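Local coordinates for flagellar brake protein YcgR (Klebsiella pneumoniae, PDB 5KEC), which probably activates transcription of type 3 fimbriae genes in response to the second messenger c-di-GMP, promoting biofilm formation, at residues 37-42 with 55-60. Numbering follows the deposited sequence.
Sequences TSIITQ and THRKIP
The hydroxyl oxygen of Thr55 meets a hydrocarbon here: the end methyl of Ile39 rests against it, Ile39 CD1 to Thr55 OG1 being 3.5 Å, and no hydrogen bond joins the two segments. Thr55 OG1 also accepts a hydrogen bond from within its own segment, from Arg57 N (3.1 Å, N-H...O angle 164°), which closes an ST turn just where strand 50-55 gives way to the loop. Threonine suits this place because its hydroxyl ties the turn while its carbon atoms offer the isoleucine a nonpolar surface; CB of Thr55 is 3.8 Å from Ile39 CD1. The two side chains meet at a slant. Ile39 reaches across with CG1 lodged between its own N and carbonyl carbon (chi1 83°) and CD1 fully extended beyond it, which leaves Ile39 CG2 to face the aliphatic part of Arg57, 4.2 Å from Arg57 CG. Segment 37-42 is part of strand 37-46 in the antiparallel sheet of the MrkH/YcgR-like domain, paired with strands 29-34 and 50-55, while 55-60 leaves the end of strand 50-55 as a loop; the backbone of Ile39 is hydrogen-bonded to that of Ile32. Arginine can lay a methylene beside the isoleucine and still carry its charge out at the surface. Its guanidinium ends near Thr37, where Arg57 NH2 lies a loose 4.4 Å from Thr37 CG2. Outside the two segments, the hydroxyl of Tyr96 is hydrogen-bonded to both Arg57 O and Ile59 N.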
loop_
_atom_site.group_PDB
_atom_site.type_symbol
_atom_site.label_atom_id
_atom_site.label_comp_id
_atom_site.label_asym_id
_atom_site.label_seq_id
_atom_site.Cartn_x
_atom_site.Cartn_y
_atom_site.Cartn_z
ATOM N N THR B 37 -6.122 5.694 3.110
ATOM C CA THR B 37 -6.262 7.104 2.792
ATOM C C THR B 37 -5.363 7.576 1.660
ATOM O O THR B 37 -4.271 7.057 1.448
ATOM C CB THR B 37 -5.977 7.959 4.042
ATOM O OG1 THR B 37 -6.819 7.521 5.117
ATOM C CG2 THR B 37 -6.229 9.437 3.766
ATOM N N SER B 38 -5.847 8.578 0.941
ATOM C CA SER B 38 -5.080 9.238 -0.098
ATOM C C SER B 38 -5.332 10.726 0.024
ATOM O O SER B 38 -6.479 11.164 0.108
ATOM C CB SER B 38 -5.516 8.744 -1.475
ATOM O OG SER B 38 -5.132 9.652 -2.485
ATOM N N ILE B 39 -4.264 11.511 0.060
ATOM C CA ILE B 39 -4.432 12.956 0.052
ATOM C C ILE B 39 -3.684 13.572 -1.123
ATOM O O ILE B 39 -2.670 13.047 -1.575
ATOM C CB ILE B 39 -3.987 13.607 1.379
ATOM C CG1 ILE B 39 -2.477 13.818 1.401
ATOM C CG2 ILE B 39 -4.434 12.762 2.568
ATOM C CD1 ILE B 39 -1.977 14.424 2.687
ATOM N N ILE B 40 -4.214 14.674 -1.634
ATOM C CA ILE B 40 -3.543 15.413 -2.686
ATOM C C ILE B 40 -3.061 16.724 -2.100
ATOM O O ILE B 40 -3.806 17.410 -1.393
ATOM C CB ILE B 40 -4.490 15.733 -3.849
ATOM C CG1 ILE B 40 -5.087 14.452 -4.429
ATOM C CG2 ILE B 40 -3.758 16.528 -4.929
ATOM C CD1 ILE B 40 -4.100 13.603 -5.177
ATOM N N THR B 41 -1.813 17.066 -2.394
ATOM C CA THR B 41 -1.250 18.330 -1.968
ATOM C C THR B 41 -0.174 18.743 -2.968
ATOM O O THR B 41 -0.169 18.270 -4.105
ATOM C CB THR B 41 -0.684 18.224 -0.533
ATOM O OG1 THR B 41 -0.253 19.514 -0.081
ATOM C CG2 THR B 41 0.483 17.235 -0.483
ATOM N N GLN B 42 0.715 19.643 -2.564
ATOM C CA GLN B 42 1.843 20.036 -3.402
ATOM C C GLN B 42 3.138 19.856 -2.626
ATOM O O GLN B 42 3.140 19.870 -1.393
ATOM C CB GLN B 42 1.729 21.496 -3.856
ATOM C CG GLN B 42 1.103 21.707 -5.230
ATOM C CD GLN B 42 -0.403 21.523 -5.228
ATOM O OE1 GLN B 42 -1.033 21.452 -4.172
ATOM N NE2 GLN B 42 -0.988 21.438 -6.415
ATOM N N THR B 55 0.741 18.768 5.847
ATOM C CA THR B 55 -0.609 18.261 6.008
ATOM C C THR B 55 -0.936 18.113 7.487
ATOM O O THR B 55 -0.049 17.909 8.307
ATOM C CB THR B 55 -0.769 16.894 5.316
ATOM O OG1 THR B 55 -2.075 16.370 5.581
ATOM C CG2 THR B 55 0.271 15.916 5.828
ATOM N N HIS B 56 -2.212 18.223 7.830
ATOM C CA HIS B 56 -2.626 18.027 9.213
ATOM C C HIS B 56 -2.748 16.544 9.559
ATOM O O HIS B 56 -2.804 16.179 10.730
ATOM C CB HIS B 56 -3.938 18.764 9.505
ATOM C CG HIS B 56 -3.769 20.238 9.710
ATOM N ND1 HIS B 56 -3.801 21.145 8.672
ATOM C CD2 HIS B 56 -3.559 20.963 10.835
ATOM C CE1 HIS B 56 -3.622 22.363 9.148
ATOM N NE2 HIS B 56 -3.473 22.281 10.459
ATOM N N ARG B 57 -2.778 15.694 8.536
ATOM C CA ARG B 57 -2.954 14.259 8.744
ATOM C C ARG B 57 -1.719 13.610 9.373
ATOM O O ARG B 57 -0.592 14.081 9.195
ATOM C CB ARG B 57 -3.278 13.560 7.422
ATOM C CG ARG B 57 -4.104 14.394 6.459
ATOM C CD ARG B 57 -5.536 14.556 6.925
ATOM N NE ARG B 57 -6.277 13.302 6.851
ATOM C CZ ARG B 57 -7.596 13.225 6.707
ATOM N NH1 ARG B 57 -8.323 14.330 6.611
ATOM N NH2 ARG B 57 -8.187 12.040 6.651
ATOM N N LYS B 58 -1.940 12.529 10.113
ATOM C CA LYS B 58 -0.836 11.740 10.647
ATOM C C LYS B 58 -0.459 10.672 9.627
ATOM O O LYS B 58 -1.319 9.942 9.130
ATOM C CB LYS B 58 -1.216 11.078 11.977
ATOM C CG LYS B 58 -1.302 12.021 13.177
ATOM C CD LYS B 58 -2.563 12.873 13.146
ATOM C CE LYS B 58 -2.970 13.307 14.550
ATOM N NZ LYS B 58 -1.867 14.006 15.271
ATOM N N ILE B 59 0.827 10.593 9.311
ATOM C CA ILE B 59 1.318 9.618 8.350
ATOM C C ILE B 59 2.309 8.692 9.039
ATOM O O ILE B 59 3.266 9.160 9.654
ATOM C CB ILE B 59 2.008 10.309 7.162
ATOM C CG1 ILE B 59 1.074 11.343 6.533
ATOM C CG2 ILE B 59 2.454 9.289 6.123
ATOM C CD1 ILE B 59 1.763 12.263 5.545
ATOM N N PRO B 60 2.084 7.373 8.931
ATOM C CA PRO B 60 2.954 6.380 9.573
ATOM C C PRO B 60 4.427 6.616 9.257
ATOM O O PRO B 60 4.772 6.954 8.123
ATOM C CB PRO B 60 2.483 5.049 8.966
ATOM C CG PRO B 60 1.655 5.419 7.766
ATOM C CD PRO B 60 1.040 6.740 8.109
#